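Local coordinates for protein GTPase HflX (Sulfolobus solfataricus P2, PDB 2QTF) that hydrolyses GTP, for which it is specific, and associates with the 50S ribosomal subunit, possibly serving protein synthesis or ribosome biogenesis, at residues A98-K101 with E102-M105; D314-E317 with K318-E322; N340-L343 with L344-I348. All blocks are in the same frame, centred on the assembly; numbering follows the deposited sequence.

Interaction 1: residues A98-K101 with E102-M105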
loop_
_atom_site.group_PDB
_atom_site.type_symbol
_atom_site.label_atom_id
_atom_site.label_comp_id
_atom_site.label_asym_id
_atom_site.label_seq_id
_atom_site.Cartn_x
_atom_site.Cartn_y
_atom_site.Cartn_z
ATOM N N ALA A 98 -4.117 1.889 8.400
ATOM C CA ALA A 98 -3.614 2.118 9.753
ATOM C C ALA A 98 -4.741 1.826 10.759
ATOM O O ALA A 98 -5.835 2.305 10.602
ATOM C CB ALA A 98 -3.162 3.603 9.875
ATOM N N GLY A 99 -4.471 1.071 11.784
ATOM C CA GLY A 99 -5.463 0.904 12.851
ATOM C C GLY A 99 -4.955 1.443 14.197
ATOM O O GLY A 99 -5.746 1.529 15.148
ATOM N N SER A 100 -3.709 1.867 14.267
ATOM C CA SER A 100 -3.172 2.370 15.526
ATOM C C SER A 100 -3.342 3.877 15.677
ATOM O O SER A 100 -3.399 4.655 14.664
ATOM C CB SER A 100 -1.710 2.043 15.692
ATOM O OG SER A 100 -0.794 2.837 14.888
ATOM N N LYS A 101 -3.357 4.348 16.932
ATOM C CA LYS A 101 -3.515 5.798 17.169
ATOM C C LYS A 101 -2.302 6.581 16.709
ATOM O O LYS A 101 -2.443 7.655 16.137
ATOM C CB LYS A 101 -3.782 6.095 18.671
ATOM C CG LYS A 101 -3.968 7.599 18.955
ATOM C CD LYS A 101 -4.425 7.924 20.435
ATOM C CE LYS A 101 -4.386 9.485 20.667
ATOM N NZ LYS A 101 -5.103 10.213 19.493
ATOM N N GLU A 102 -1.110 6.036 16.950
ATOM C CA GLU A 102 0.159 6.697 16.569
ATOM C C GLU A 102 0.236 6.871 15.030
ATOM O O GLU A 102 0.629 7.915 14.595
ATOM C CB GLU A 102 1.356 5.859 17.118
ATOM C CG GLU A 102 2.785 6.414 16.766
ATOM C CD GLU A 102 3.921 5.452 17.294
ATOM O OE1 GLU A 102 3.620 4.458 17.966
ATOM O OE2 GLU A 102 5.122 5.610 16.978
ATOM N N ALA A 103 -0.200 5.873 14.243
ATOM C CA ALA A 103 -0.106 5.976 12.799
ATOM C C ALA A 103 -1.163 6.997 12.354
ATOM O O ALA A 103 -0.887 7.869 11.512
ATOM C CB ALA A 103 -0.404 4.618 12.164
ATOM N N LYS A 104 -2.361 6.952 12.926
ATOM C CA LYS A 104 -3.357 7.936 12.537
ATOM C C LYS A 104 -2.907 9.397 12.773
ATOM O O LYS A 104 -3.276 10.307 11.995
ATOM C CB LYS A 104 -4.671 7.690 13.283
ATOM C CG LYS A 104 -5.337 6.344 12.839
ATOM C CD LYS A 104 -5.647 6.330 11.348
ATOM C CE LYS A 104 -7.030 5.672 11.054
ATOM N NZ LYS A 104 -7.312 5.916 9.554
ATOM N N MET A 105 -2.239 9.638 13.910
ATOM C CA MET A 105 -1.664 10.910 14.209
ATOM C C MET A 105 -0.558 11.288 13.220
ATOM O O MET A 105 -0.459 12.474 12.842
ATOM C CB MET A 105 -1.114 10.839 15.660
ATOM C CG MET A 105 -2.299 10.914 16.742
ATOM S SD MET A 105 -1.449 10.557 18.353
ATOM C CE MET A 105 -0.805 12.191 18.452
#
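Ser100 OG accepts the amide hydrogen of Ala103 N at 3.2 Å, and Ser100 O takes that of Lys104 N at 3.1 Å, so one residue closes the start of the helix with both side chain and carbonyl. The hydroxyl stands between its own backbone N and carbonyl carbon (chi1 75°), which turns it back over the first helical turn; OG also bonds to Glu254, in the loop after helix 245-253. Replaced by alanine, this position would probably lose the side-chain cap on Ala103 N, and Glu254 would be left without that hydroxyl. Lys104 runs back toward the preceding helix. Its CB and CG lie against Ser100 O, CG at 3.2 Å; CD passes Ala98 CB at 4.0 Å, CE comes to 3.6 Å from Ala98 O, a buried carbonyl oxygen with no hydrogen-bond partner in the model, and NZ bonds to Ala95 O. Ala98 CB also meets Ala103 CB at 3.7 Å, and both methyls lie against helix 245-253. Further along, Lys101 crosses Met105, with NZ 3.8 Å from SD, while Met105 packs on helix 145-164. The arrangement is a serine N-cap in a tight connection between two helices, 86-97 and 101-121.

Interaction 2: residues D314-E317 with K318-E322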
loop_
_atom_site.group_PDB
_atom_site.type_symbol
_atom_site.label_atom_id
_atom_site.label_comp_id
_atom_site.label_asym_id
_atom_site.label_seq_id
_atom_site.Cartn_x
_atom_site.Cartn_y
_atom_site.Cartn_z
ATOM N N ASP A 314 13.546 -22.540 -5.443
ATOM C CA ASP A 314 14.643 -22.952 -4.615
ATOM C C ASP A 314 15.564 -21.757 -4.191
ATOM O O ASP A 314 15.982 -21.677 -3.052
ATOM C CB ASP A 314 15.476 -24.004 -5.338
ATOM C CG ASP A 314 16.567 -24.568 -4.434
ATOM O OD1 ASP A 314 17.757 -24.512 -4.855
ATOM O OD2 ASP A 314 16.236 -24.995 -3.277
ATOM N N LEU A 315 15.858 -20.866 -5.124
ATOM C CA LEU A 315 16.490 -19.548 -4.811
ATOM C C LEU A 315 15.810 -18.784 -3.663
ATOM O O LEU A 315 16.413 -18.424 -2.657
ATOM C CB LEU A 315 16.431 -18.680 -6.064
ATOM C CG LEU A 315 16.962 -17.243 -5.916
ATOM C CD1 LEU A 315 18.337 -17.225 -5.314
ATOM C CD2 LEU A 315 16.965 -16.542 -7.297
ATOM N N VAL A 316 14.500 -18.571 -3.814
ATOM C CA VAL A 316 13.715 -17.879 -2.749
ATOM C C VAL A 316 13.774 -18.576 -1.426
ATOM O O VAL A 316 13.938 -17.952 -0.358
ATOM C CB VAL A 316 12.240 -17.624 -3.258
ATOM C CG1 VAL A 316 11.333 -17.080 -2.164
ATOM C CG2 VAL A 316 12.260 -16.713 -4.503
ATOM N N GLU A 317 13.626 -19.894 -1.443
ATOM C CA GLU A 317 13.648 -20.579 -0.188
ATOM C C GLU A 317 15.027 -20.494 0.465
ATOM O O GLU A 317 15.118 -20.215 1.640
ATOM C CB GLU A 317 13.268 -22.077 -0.367
ATOM C CG GLU A 317 13.282 -22.691 0.988
ATOM C CD GLU A 317 12.811 -24.136 1.009
ATOM O OE1 GLU A 317 11.625 -24.352 0.670
ATOM O OE2 GLU A 317 13.628 -25.033 1.395
ATOM N N LYS A 318 16.098 -20.764 -0.295
ATOM C CA LYS A 318 17.482 -20.659 0.302
ATOM C C LYS A 318 17.745 -19.249 0.807
ATOM O O LYS A 318 18.195 -19.047 1.950
ATOM C CB LYS A 318 18.504 -21.049 -0.773
ATOM C CG LYS A 318 18.452 -22.612 -1.063
ATOM C CD LYS A 318 19.281 -23.061 -2.351
ATOM C CE LYS A 318 19.926 -24.448 -2.080
ATOM N NZ LYS A 318 21.312 -24.458 -2.722
ATOM N N LEU A 319 17.398 -18.232 0.006
ATOM C CA LEU A 319 17.731 -16.850 0.448
ATOM C C LEU A 319 16.912 -16.391 1.645
ATOM O O LEU A 319 17.438 -15.768 2.623
ATOM C CB LEU A 319 17.705 -15.880 -0.736
ATOM C CG LEU A 319 18.091 -14.388 -0.545
ATOM C CD1 LEU A 319 19.511 -14.197 0.109
ATOM C CD2 LEU A 319 17.937 -13.581 -1.797
ATOM N N SER A 320 15.601 -16.707 1.626
ATOM C CA SER A 320 14.733 -16.322 2.728
ATOM C C SER A 320 15.267 -16.903 4.053
ATOM O O SER A 320 15.300 -16.216 5.112
ATOM C CB SER A 320 13.276 -16.812 2.444
ATOM O OG SER A 320 12.788 -16.218 1.193
ATOM N N LYS A 321 15.694 -18.175 4.020
ATOM C CA LYS A 321 16.194 -18.787 5.286
ATOM C C LYS A 321 17.568 -18.254 5.641
ATOM O O LYS A 321 17.918 -18.218 6.843
ATOM C CB LYS A 321 16.254 -20.332 5.227
ATOM C CG LYS A 321 14.855 -20.972 5.215
ATOM C CD LYS A 321 14.823 -22.485 4.776
ATOM C CE LYS A 321 13.424 -23.052 4.996
ATOM N NZ LYS A 321 13.297 -24.511 4.593
ATOM N N GLU A 322 18.343 -17.835 4.647
ATOM C CA GLU A 322 19.561 -17.096 5.010
ATOM C C GLU A 322 19.284 -15.746 5.687
ATOM O O GLU A 322 20.067 -15.303 6.543
ATOM C CB GLU A 322 20.433 -16.864 3.803
ATOM C CG GLU A 322 21.130 -18.140 3.383
ATOM C CD GLU A 322 22.011 -17.916 2.166
ATOM O OE1 GLU A 322 22.462 -18.924 1.544
ATOM O OE2 GLU A 322 22.232 -16.725 1.827
#
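Val316 and Ser320 meet on the inner side of helix 309-323, which links parallel strands 295-300 and 327-332 in a beta-alpha-beta unit of the G domain. This is the tight half of the contact. Val316 O is gripped twice, by Ser320 N at 2.9 Å and by Ser320 OG, the two donors arriving from opposite faces of the carbonyl plane. Both residues are buried, resting on Val297 of one strand and, respectively, Val330 and Ile327 of the other, and the buried hydroxyl finds its acceptor within its own helix. Toward solvent the contact loosens. Glu317 and Lys321, still brushing Val330 and Ile327 of the edge strand, run alongside each other, and their salt bridge is long: OE2 to NZ is 3.3 Å, a weak hydrogen bond. Asp314 and Lys318, both exposed, make no salt bridge at all, since OD1 and NZ stay 4.1 Å apart; instead the lysine crosses the carboxylate with its methylenes, CD lying 3.3 Å from OD1. Bends at chi3 and chi4 lead the ammonium away from the acid. The second half of the inner grip comes from a hydroxyl placed beside the serine's own backbone N (chi1 -59°), from where Ser320 OG reaches Val316 O at 2.6 Å.

Interaction 3: residues N340-L343 with L344-I348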
loop_
_atom_site.group_PDB
_atom_site.type_symbol
_atom_site.label_atom_id
_atom_site.label_comp_id
_atom_site.label_asym_id
_atom_site.label_seq_id
_atom_site.Cartn_x
_atom_site.Cartn_y
_atom_site.Cartn_z
ATOM N N ASN A 340 -2.648 -23.766 -6.676
ATOM C CA ASN A 340 -2.071 -24.175 -5.359
ATOM C C ASN A 340 -2.751 -23.519 -4.220
ATOM O O ASN A 340 -2.163 -23.283 -3.199
ATOM C CB ASN A 340 -0.538 -23.959 -5.250
ATOM C CG ASN A 340 0.228 -25.043 -5.976
ATOM O OD1 ASN A 340 -0.181 -26.235 -5.962
ATOM N ND2 ASN A 340 1.295 -24.653 -6.662
ATOM N N LEU A 341 -3.995 -23.165 -4.413
ATOM C CA LEU A 341 -4.689 -22.527 -3.320
ATOM C C LEU A 341 -5.067 -23.460 -2.166
ATOM O O LEU A 341 -5.117 -23.038 -0.972
ATOM C CB LEU A 341 -5.875 -21.771 -3.874
ATOM C CG LEU A 341 -5.394 -20.320 -4.213
ATOM C CD1 LEU A 341 -3.915 -19.839 -4.478
ATOM C CD2 LEU A 341 -6.181 -19.999 -5.302
ATOM N N GLU A 342 -5.168 -24.746 -2.480
ATOM C CA GLU A 342 -5.409 -25.724 -1.455
ATOM C C GLU A 342 -4.135 -25.887 -0.657
ATOM O O GLU A 342 -4.155 -25.980 0.555
ATOM C CB GLU A 342 -5.866 -27.062 -2.050
ATOM C CG GLU A 342 -6.116 -28.148 -0.902
ATOM C CD GLU A 342 -7.287 -27.866 0.080
ATOM O OE1 GLU A 342 -8.134 -27.052 -0.287
ATOM O OE2 GLU A 342 -7.319 -28.555 1.166
ATOM N N LEU A 343 -2.984 -25.850 -1.332
ATOM C CA LEU A 343 -1.738 -25.833 -0.534
ATOM C C LEU A 343 -1.640 -24.626 0.383
ATOM O O LEU A 343 -1.248 -24.755 1.539
ATOM C CB LEU A 343 -0.465 -25.874 -1.458
ATOM C CG LEU A 343 0.940 -25.805 -0.811
ATOM C CD1 LEU A 343 1.196 -26.923 0.172
ATOM C CD2 LEU A 343 2.039 -25.765 -1.969
ATOM N N LEU A 344 -1.978 -23.467 -0.136
ATOM C CA LEU A 344 -1.859 -22.218 0.625
ATOM C C LEU A 344 -2.852 -22.356 1.844
ATOM O O LEU A 344 -2.487 -22.100 3.019
ATOM C CB LEU A 344 -2.390 -21.094 -0.278
ATOM C CG LEU A 344 -2.676 -19.730 0.458
ATOM C CD1 LEU A 344 -1.400 -19.184 1.028
ATOM C CD2 LEU A 344 -3.348 -18.634 -0.467
ATOM N N ARG A 345 -4.107 -22.723 1.555
ATOM C CA ARG A 345 -5.039 -23.080 2.671
ATOM C C ARG A 345 -4.490 -24.012 3.685
ATOM O O ARG A 345 -4.558 -23.717 4.870
ATOM C CB ARG A 345 -6.395 -23.652 2.055
ATOM C CG ARG A 345 -7.457 -24.127 3.143
ATOM C CD ARG A 345 -8.677 -24.796 2.388
ATOM N NE ARG A 345 -9.618 -25.326 3.385
ATOM C CZ ARG A 345 -9.433 -26.458 3.993
ATOM N NH1 ARG A 345 -8.365 -27.194 3.646
ATOM N NH2 ARG A 345 -10.341 -26.880 4.874
ATOM N N ASP A 346 -3.973 -25.202 3.287
ATOM C CA ASP A 346 -3.459 -26.132 4.223
ATOM C C ASP A 346 -2.247 -25.574 5.038
ATOM O O ASP A 346 -2.068 -25.875 6.226
ATOM C CB ASP A 346 -2.973 -27.357 3.514
ATOM C CG ASP A 346 -4.164 -28.218 2.925
ATOM O OD1 ASP A 346 -5.269 -28.006 3.447
ATOM O OD2 ASP A 346 -3.922 -28.973 1.967
ATOM N N LYS A 347 -1.385 -24.837 4.369
ATOM C CA LYS A 347 -0.247 -24.252 5.133
ATOM C C LYS A 347 -0.695 -23.182 6.151
ATOM O O LYS A 347 -0.179 -23.156 7.249
ATOM C CB LYS A 347 0.787 -23.639 4.199
ATOM C CG LYS A 347 1.430 -24.695 3.322
ATOM C CD LYS A 347 2.418 -25.514 4.207
ATOM C CE LYS A 347 2.977 -26.727 3.376
ATOM N NZ LYS A 347 4.004 -27.187 4.295
ATOM N N ILE A 348 -1.682 -22.390 5.825
ATOM C CA ILE A 348 -2.257 -21.461 6.812
ATOM C C ILE A 348 -2.898 -22.148 7.999
ATOM O O ILE A 348 -2.659 -21.803 9.164
ATOM C CB ILE A 348 -3.262 -20.553 6.129
ATOM C CG1 ILE A 348 -2.445 -19.542 5.239
ATOM C CG2 ILE A 348 -4.048 -19.769 7.181
ATOM C CD1 ILE A 348 -3.353 -18.841 4.281
#
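Leu343 lies alongside Lys347, one turn further on. The leucine's CD1 does the touching: it rests 3.7 Å from Lys347 CE and 3.9 Å from Lys347 CG, so the methyl packs on the aliphatic part of the lysine. A bend at chi2 (-74°) turns the lysine chain alongside the leucine, and its NZ goes on to a salt bridge with Asp329. Leu343 itself leans on Ile331 of strand 327-332.

Leu344 occupies the buried side. Its CB sits 3.4 Å from Leu341 O, and its CD2 meets Leu341 CD1 at 4.2 Å, a looser apolar contact. Beyond them Leu344 reaches Leu195 and Leu199 of helix 192-200, as well as Thr298 and Ile331 of the central sheet. Helix 341-355 thus packs as the last helix of the P-loop GTPase fold, against the sheet and beside the helix that follows the P-loop. Asn340, at its N-cap position, makes no side-chain capping bond; its ND2 is hydrogen-bonded to Pro332 O, while its carbonyl accepts from Leu344 N.

Glu342 carries the polar, outward side. A bend at chi2 (66°) brings its carboxylate alongside Arg345, and the two chains run side by side, with carboxylate and guanidinium planes 22° apart. OE2 forms a salt bridge to Arg345 NH1 at 3.0 Å. That same NH1 bridges Asp346 OD1 at 3.2 Å, giving a three-residue network. The two acids come close, Glu342 OE2 standing 3.1 Å from Asp346 OD1 with their carboxylates nearly perpendicular; the shared arginine probably offsets much of their repulsion. Its other terminal nitrogen, NH2, is hydrogen-bonded to Asn224 OD1, which ties the network to the residue following strand 218-223.

How the interactions relate
All three interactions are local, within single helices or at a helix start, and none touches another. Interactions 2 and 3 share the G domain: their centres are 20 Å apart, with nearest atoms about 9 Å apart, and both pack on strands 295-300 and 327-332. Interaction 1 belongs to the middle region, its centre 34 Å from that of interaction 2 and 32 Å from that of interaction 3. The side chain of Asn340 lies about 4 Å from that of Ile302, an inferred GTP-site residue, and that of Val316 about 9 Å from it, whereas from the other domain the side chain of Lys104 lies about 5 Å from that of Ser215, predicted to bind GTP, and about 9 Å from a bound cadmium ion.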